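Probable branched-chain amino acid ABC transporter, amino acid binding protein (Thermus thermophilus, PDB 3LKB) binds valine and probably other branched-chain amino acids, and is likely to deliver them to an ABC transporter for uptake. Local coordinates at residues G4-T9 / P45-N50; N116-L121 / T315-I320; T9-G14 / N50-D55. The protein carries 2 engineered substitutions. All blocks are in the same frame, centred on the assembly; numbering follows the deposited sequence.

Contact 1: residues G4-T9 / P45-N50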
# COMPACT_ATOMS: atom_id res chain seq x y z
N GLY A 4 17.10 -5.98 35.06
CA GLY A 4 15.70 -6.13 34.72
C GLY A 4 15.42 -5.90 33.25
O GLY A 4 16.34 -5.74 32.45
N GLN A 5 14.15 -5.87 32.90
CA GLN A 5 13.72 -5.54 31.55
C GLN A 5 14.07 -4.11 31.15
O GLN A 5 13.81 -3.18 31.91
CB GLN A 5 12.20 -5.70 31.43
CG GLN A 5 11.68 -7.16 31.27
CD GLN A 5 10.13 -7.23 31.24
OE1 GLN A 5 9.55 -8.06 30.54
NE2 GLN A 5 9.47 -6.34 32.00
N GLN A 6 14.65 -3.93 29.98
CA GLN A 6 14.81 -2.60 29.38
C GLN A 6 14.09 -2.49 28.03
O GLN A 6 13.85 -3.48 27.33
CB GLN A 6 16.28 -2.24 29.22
CG GLN A 6 17.00 -3.18 28.27
CD GLN A 6 18.48 -2.86 28.15
OE1 GLN A 6 18.86 -1.78 27.68
NE2 GLN A 6 19.32 -3.80 28.58
N GLN A 7 13.72 -1.26 27.67
CA GLN A 7 13.09 -1.02 26.39
C GLN A 7 14.14 -0.67 25.32
O GLN A 7 15.03 0.20 25.54
CB GLN A 7 12.04 0.08 26.52
CG GLN A 7 11.24 0.24 25.24
CD GLN A 7 10.09 1.22 25.38
OE1 GLN A 7 8.94 0.85 25.09
NE2 GLN A 7 10.39 2.46 25.80
N VAL A 8 14.04 -1.36 24.18
CA VAL A 8 14.86 -1.08 23.02
C VAL A 8 14.01 -0.89 21.72
O VAL A 8 13.16 -1.73 21.35
CB VAL A 8 15.96 -2.15 22.80
CG1 VAL A 8 16.60 -2.00 21.41
CG2 VAL A 8 17.03 -2.08 23.91
N THR A 9 14.25 0.24 21.05
CA THR A 9 13.53 0.58 19.85
C THR A 9 14.17 0.08 18.57
O THR A 9 15.36 0.29 18.27
CB THR A 9 13.24 2.03 19.76
OG1 THR A 9 12.35 2.36 20.85
CG2 THR A 9 12.52 2.32 18.42
N PRO A 45 17.10 -11.97 26.03
CA PRO A 45 16.69 -11.96 27.41
C PRO A 45 16.92 -10.58 28.02
O PRO A 45 17.99 -9.99 27.83
CB PRO A 45 17.60 -13.03 28.06
CG PRO A 45 18.21 -13.85 26.84
CD PRO A 45 18.34 -12.73 25.81
N GLY A 46 15.89 -10.07 28.68
CA GLY A 46 15.93 -8.81 29.39
C GLY A 46 15.59 -7.59 28.54
O GLY A 46 15.80 -6.47 28.98
N VAL A 47 15.08 -7.79 27.32
CA VAL A 47 14.82 -6.67 26.43
C VAL A 47 13.41 -6.75 25.85
O VAL A 47 13.02 -7.76 25.27
CB VAL A 47 15.82 -6.67 25.26
CG1 VAL A 47 15.40 -5.67 24.18
CG2 VAL A 47 17.18 -6.36 25.75
N VAL A 48 12.61 -5.70 26.02
CA VAL A 48 11.38 -5.67 25.20
C VAL A 48 11.56 -4.69 24.05
O VAL A 48 12.01 -3.56 24.25
CB VAL A 48 10.04 -5.52 26.01
CG1 VAL A 48 10.26 -5.88 27.46
CG2 VAL A 48 9.45 -4.13 25.93
N PHE A 49 11.31 -5.17 22.83
CA PHE A 49 11.44 -4.30 21.67
C PHE A 49 10.21 -3.42 21.53
O PHE A 49 9.08 -3.88 21.56
CB PHE A 49 11.73 -5.07 20.38
CG PHE A 49 13.10 -5.72 20.36
CD1 PHE A 49 14.23 -5.00 19.98
CD2 PHE A 49 13.25 -7.05 20.73
CE1 PHE A 49 15.49 -5.60 19.97
CE2 PHE A 49 14.51 -7.67 20.72
CZ PHE A 49 15.63 -6.95 20.35
N ASN A 50 10.48 -2.13 21.44
CA ASN A 50 9.51 -1.18 20.97
C ASN A 50 9.65 -1.08 19.42
O ASN A 50 10.68 -0.66 18.85
CB ASN A 50 9.77 0.15 21.68
CG ASN A 50 8.84 1.22 21.23
OD1 ASN A 50 7.66 0.96 21.10
ND2 ASN A 50 9.35 2.44 20.99
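Val-8 sits at the tight centre of this pairing, between Val-47 and Phe-49 of the neighbouring strand. Its CB lies 3.8 Å from Val-47 CG1. Its CG1, anti to the backbone N (chi1 167°), runs beside the ring of Phe-49 and meets CE1 at 4.0 Å. Within its own strand, Val-47 CG1 lies over the centre of one face of that ring. Helices 21-41 and 285-308 cover the face of Val-8, Val-47 and Phe-49: Cys-35, Ala-38, Val-298 and Ile-301 all touch Phe-49.

The backbones are joined by parallel ladder bonds. Gln-6 N reaches Gly-46 O, which starts the ladder, and Gln-6 O receives Val-48 N. Val-8 N then reaches Val-48 O at 3.0 Å, almost straight, and Val-8 O receives Asn-50 N at 2.7 Å. The two strands and helix 21-41 make a beta-alpha-beta unit, the repeating element of the alpha/beta lobes of periplasmic binding proteins. The axes of the two short strand segments lie at 36° to each other.

The face of Gln-7, Val-48, Thr-9 and Asn-50 is looser toward Gln-7 and Val-48, while Thr-9 is buried. At the exposed end the loop residue Gln-5 brings OE1 to 3.8 Å from Val-48 CG1. Gln-7 runs its extended chain across Asn-50, with OE1 3.6 Å from Asn-50 CB, and the two amide planes are 32° apart. The polar anchor of this face is the amide of Asn-50. Its ND2 donates to Thr-9 OG1 at 3.0 Å, with the hydroxyl oxygen close to the amide plane. Phe-74 touches the side chains of Thr-9 and Asn-50. With an alanine in place of Asn-50, Thr-9 OG1 would probably lose its amide donor and the hydroxyl would be freer to turn.

Contact 2: residues N116-L121 / T315-I320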
# COMPACT_ATOMS: atom_id res chain seq x y z
N ASN A 116 31.04 5.63 5.06
CA ASN A 116 30.62 4.25 4.87
C ASN A 116 30.95 3.28 6.02
O ASN A 116 30.67 2.09 5.92
CB ASN A 116 31.23 3.72 3.56
CG ASN A 116 32.78 3.61 3.62
OD1 ASN A 116 33.35 2.65 3.12
ND2 ASN A 116 33.43 4.62 4.19
N ASP A 117 31.50 3.77 7.13
CA ASP A 117 31.91 2.85 8.18
C ASP A 117 30.75 2.10 8.88
O ASP A 117 30.95 0.98 9.40
CB ASP A 117 32.77 3.57 9.21
CG ASP A 117 34.09 4.12 8.65
OD1 ASP A 117 34.70 3.50 7.71
OD2 ASP A 117 34.52 5.19 9.18
N TYR A 118 29.55 2.69 8.85
CA TYR A 118 28.39 2.15 9.60
C TYR A 118 27.22 1.58 8.81
O TYR A 118 26.16 1.34 9.37
CB TYR A 118 27.86 3.20 10.57
CG TYR A 118 28.94 3.63 11.51
CD1 TYR A 118 29.66 4.81 11.26
CD2 TYR A 118 29.32 2.81 12.57
CE1 TYR A 118 30.68 5.17 12.08
CE2 TYR A 118 30.35 3.14 13.40
CZ TYR A 118 31.03 4.35 13.16
OH TYR A 118 32.04 4.75 13.99
N ILE A 119 27.40 1.34 7.51
CA ILE A 119 26.29 0.88 6.69
C ILE A 119 26.53 -0.54 6.27
O ILE A 119 27.60 -0.85 5.74
CB ILE A 119 26.18 1.77 5.47
CG1 ILE A 119 25.90 3.22 5.96
CG2 ILE A 119 25.15 1.20 4.46
CD1 ILE A 119 25.97 4.26 4.87
N PHE A 120 25.57 -1.43 6.52
CA PHE A 120 25.78 -2.84 6.20
C PHE A 120 24.68 -3.38 5.34
O PHE A 120 23.54 -3.39 5.73
CB PHE A 120 25.92 -3.69 7.47
CG PHE A 120 27.08 -3.31 8.31
CD1 PHE A 120 26.98 -2.29 9.26
CD2 PHE A 120 28.30 -3.94 8.12
CE1 PHE A 120 28.10 -1.90 9.99
CE2 PHE A 120 29.42 -3.59 8.87
CZ PHE A 120 29.32 -2.57 9.81
N LEU A 121 25.07 -3.84 4.14
CA LEU A 121 24.18 -4.41 3.16
C LEU A 121 23.91 -5.87 3.51
O LEU A 121 24.87 -6.63 3.69
CB LEU A 121 24.85 -4.32 1.79
CG LEU A 121 24.41 -3.16 0.91
CD1 LEU A 121 24.05 -1.93 1.70
CD2 LEU A 121 25.41 -2.82 -0.17
N THR A 315 28.08 -0.97 20.92
CA THR A 315 28.14 -2.39 21.19
C THR A 315 27.53 -3.18 20.06
O THR A 315 28.06 -4.27 19.72
CB THR A 315 27.51 -2.79 22.52
OG1 THR A 315 26.12 -2.41 22.53
CG2 THR A 315 28.21 -2.07 23.65
N VAL A 316 26.45 -2.64 19.49
CA VAL A 316 25.79 -3.26 18.34
C VAL A 316 26.72 -3.28 17.13
O VAL A 316 26.79 -4.29 16.43
CB VAL A 316 24.51 -2.53 17.96
CG1 VAL A 316 24.12 -2.81 16.52
CG2 VAL A 316 23.40 -2.92 18.87
N TYR A 317 27.45 -2.17 16.93
CA TYR A 317 28.49 -2.12 15.92
C TYR A 317 29.49 -3.30 16.09
O TYR A 317 29.76 -4.03 15.11
CB TYR A 317 29.18 -0.73 15.86
CG TYR A 317 30.39 -0.69 14.92
CD1 TYR A 317 30.23 -0.51 13.54
CD2 TYR A 317 31.68 -0.85 15.40
CE1 TYR A 317 31.32 -0.49 12.66
CE2 TYR A 317 32.79 -0.84 14.52
CZ TYR A 317 32.59 -0.67 13.16
OH TYR A 317 33.64 -0.66 12.26
N GLN A 318 29.95 -3.54 17.32
CA GLN A 318 31.00 -4.54 17.63
C GLN A 318 30.47 -5.93 17.42
O GLN A 318 31.19 -6.83 16.99
CB GLN A 318 31.50 -4.41 19.08
CG GLN A 318 32.30 -3.13 19.41
CD GLN A 318 33.56 -3.01 18.56
OE1 GLN A 318 34.20 -4.02 18.25
NE2 GLN A 318 33.92 -1.78 18.17
N ALA A 319 29.21 -6.12 17.74
CA ALA A 319 28.53 -7.39 17.45
C ALA A 319 28.47 -7.64 15.93
O ALA A 319 28.70 -8.75 15.50
CB ALA A 319 27.13 -7.38 18.06
N ILE A 320 28.21 -6.63 15.12
CA ILE A 320 28.11 -6.85 13.67
C ILE A 320 29.44 -7.19 13.00
O ILE A 320 29.49 -8.09 12.17
CB ILE A 320 27.47 -5.60 12.97
CG1 ILE A 320 25.96 -5.53 13.28
CG2 ILE A 320 27.81 -5.50 11.46
CD1 ILE A 320 25.48 -4.14 13.07
O HOH W 1 33.38 -0.24 9.78
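Tyr-317 is swung off its helix toward Tyr-118 by a first torsion that sets CG opposite the backbone N (chi1 174°). Tyr-118 and Phe-120 both turn CG to the side of their own N (chi1 -58° and -62°), which carries their rings to the helix. The edge of Tyr-118 then points at the face of Tyr-317 in an offset edge-to-face pair, with ring centroids 5.2 Å apart. The closest atoms are Tyr-118 CD2 and Tyr-317 CD1, at 3.6 Å. Tyr-118 OH is hydrogen-bonded to Arg-98 NH1.

Ile-320, one turn further along the helix, drops CG2 onto the middle of the Phe-120 ring. This CH-pi contact measures 3.5 Å from CG2 to the ring centroid. The same ring brings CZ within 4.1 Å of Tyr-317 CE1, which lies near the Phe-120 plane. His-350 stacks on Phe-120, and Phe-345 meets it edge-to-face.

The polar link is a water. It donates to Asp-117 O at 2.7 Å and makes a short contact, 2.5 Å, with Tyr-317 OH. His-350 NE2 also bonds Asp-117 O, so this oxygen has two partners.

The arrangement is an aromatic cluster that fastens helix 313-321 to the type I beta turn Asn-116 to Ile-119 and to Phe-120 just after it, in the region of the sodium site of Asp-344, Thr-351 and Gly-352.

Contact 3: residues T9-G14 / N50-D55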
# COMPACT_ATOMS: atom_id res chain seq x y z
N THR A 9 14.25 0.24 21.05
CA THR A 9 13.53 0.58 19.85
C THR A 9 14.17 0.08 18.57
O THR A 9 15.36 0.29 18.27
CB THR A 9 13.24 2.03 19.76
OG1 THR A 9 12.35 2.36 20.85
CG2 THR A 9 12.52 2.32 18.42
N LEU A 10 13.33 -0.63 17.83
CA LEU A 10 13.69 -1.16 16.55
C LEU A 10 12.91 -0.29 15.57
O LEU A 10 11.70 -0.32 15.56
CB LEU A 10 13.27 -2.61 16.48
CG LEU A 10 14.11 -3.41 15.48
CD1 LEU A 10 15.57 -3.20 15.81
CD2 LEU A 10 13.77 -4.87 15.57
N PHE A 11 13.62 0.53 14.80
CA PHE A 11 12.98 1.53 13.98
C PHE A 11 13.27 1.31 12.49
O PHE A 11 14.41 1.16 12.07
CB PHE A 11 13.35 2.93 14.49
CG PHE A 11 13.21 4.04 13.46
CD1 PHE A 11 11.99 4.73 13.31
CD2 PHE A 11 14.28 4.42 12.67
CE1 PHE A 11 11.87 5.78 12.40
CE2 PHE A 11 14.18 5.45 11.77
CZ PHE A 11 12.94 6.14 11.64
N TRP A 12 12.22 1.25 11.69
CA TRP A 12 12.36 1.18 10.24
C TRP A 12 11.56 2.32 9.67
O TRP A 12 10.48 2.66 10.20
CB TRP A 12 11.79 -0.14 9.74
CG TRP A 12 11.75 -0.31 8.25
CD1 TRP A 12 12.76 -0.73 7.47
CD2 TRP A 12 10.63 -0.04 7.36
NE1 TRP A 12 12.36 -0.76 6.15
CE2 TRP A 12 11.07 -0.35 6.05
CE3 TRP A 12 9.34 0.46 7.54
CZ2 TRP A 12 10.25 -0.23 4.93
CZ3 TRP A 12 8.51 0.60 6.43
CH2 TRP A 12 8.98 0.24 5.13
N SER A 13 12.10 2.94 8.64
CA SER A 13 11.36 3.98 7.90
C SER A 13 11.45 3.64 6.43
O SER A 13 12.54 3.48 5.91
CB SER A 13 11.96 5.38 8.17
OG SER A 13 11.55 6.32 7.20
N GLY A 14 10.31 3.51 5.75
CA GLY A 14 10.28 3.15 4.34
C GLY A 14 8.88 3.31 3.78
O GLY A 14 7.98 3.87 4.45
N ASN A 50 10.48 -2.13 21.44
CA ASN A 50 9.51 -1.18 20.97
C ASN A 50 9.65 -1.08 19.42
O ASN A 50 10.68 -0.66 18.85
CB ASN A 50 9.77 0.15 21.68
CG ASN A 50 8.84 1.22 21.23
OD1 ASN A 50 7.66 0.96 21.10
ND2 ASN A 50 9.35 2.44 20.99
N CYS A 51 8.61 -1.50 18.74
CA CYS A 51 8.65 -1.63 17.30
C CYS A 51 8.11 -0.39 16.61
O CYS A 51 6.94 -0.12 16.69
CB CYS A 51 7.80 -2.79 16.86
SG CYS A 51 7.87 -2.86 15.04
N VAL A 52 8.96 0.38 15.96
CA VAL A 52 8.52 1.56 15.30
C VAL A 52 8.75 1.46 13.80
O VAL A 52 9.89 1.42 13.32
CB VAL A 52 9.14 2.80 15.91
CG1 VAL A 52 8.68 4.02 15.16
CG2 VAL A 52 8.78 2.87 17.41
N VAL A 53 7.63 1.39 13.07
CA VAL A 53 7.60 1.19 11.63
C VAL A 53 6.91 2.38 11.00
O VAL A 53 5.69 2.51 11.14
CB VAL A 53 6.84 -0.09 11.29
CG1 VAL A 53 6.40 -0.08 9.84
CG2 VAL A 53 7.72 -1.32 11.58
N ARG A 54 7.67 3.25 10.33
CA ARG A 54 7.13 4.50 9.76
C ARG A 54 7.05 4.40 8.24
O ARG A 54 7.98 3.93 7.56
CB ARG A 54 8.02 5.71 10.11
CG ARG A 54 8.39 5.83 11.60
CD ARG A 54 7.73 7.00 12.26
NE ARG A 54 6.59 6.63 13.09
CZ ARG A 54 6.42 6.99 14.36
NH1 ARG A 54 7.33 7.74 14.99
NH2 ARG A 54 5.32 6.62 15.00
N ASP A 55 5.93 4.84 7.70
CA ASP A 55 5.74 4.99 6.31
C ASP A 55 6.21 6.38 5.90
O ASP A 55 5.51 7.35 6.16
CB ASP A 55 4.25 4.87 6.02
CG ASP A 55 3.92 5.02 4.52
OD1 ASP A 55 4.79 4.85 3.64
OD2 ASP A 55 2.74 5.29 4.24
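Phe-11 and Arg-54 meet on one face of the parallel strand pair of a beta-alpha-beta unit, a building block of the periplasmic binding protein fold. Arg-54 can be followed outward. Its CB lies 3.9 Å from Trp-12 O. CG, turned beside its own N (chi1 -49°), packs against Phe-11 CE1 at 3.6 Å. The chain bends at the next two torsions and folds back along its own strand. The guanidinium thus has Val-52 CG1 over the centre of one face, while NH1 forms a salt bridge with Glu-69 of helix 60-72. Val-52 CG1 also meets the edge of Phe-11, 3.9 Å from CD1.

Backbone bonds alternate regularly between the strands, from Leu-10 N with Asn-50 O to Gly-14 N with Arg-54 O. Trp-12 lies on the opposite face, near Tyr-27. Its CE3 touches Val-53 CG1 at 3.8 Å, and its CZ3 is 3.6 Å from Arg-54 O. A beta carbon on Gly-14 would run into Trp-12 CZ2. As it is, Gly-14 N lies 3.4 Å above one face of the indole, toward its rim.

Contacts 1 and 3 are consecutive halves of one strand pair and share Thr-9 and Asn-50; their centres are 15 Å apart. Contact 1 holds the end far from the ligand. Contact 3 leads to the cleft: the side chain of Trp-12 is about 8 Å from the bound valine, and the pocket residues Thr-20 and Tyr-58 follow soon after the two strands. Contact 2 is separate. Its centre is 20 Å from that of contact 1 and 18 Å from that of contact 3, with nearest atoms about 7 and 8 Å away. Helix 285-308 bridges the gap, touching side chains of all three. In contact 2 the side chain of Phe-120 is about 9 Å from the sodium ion.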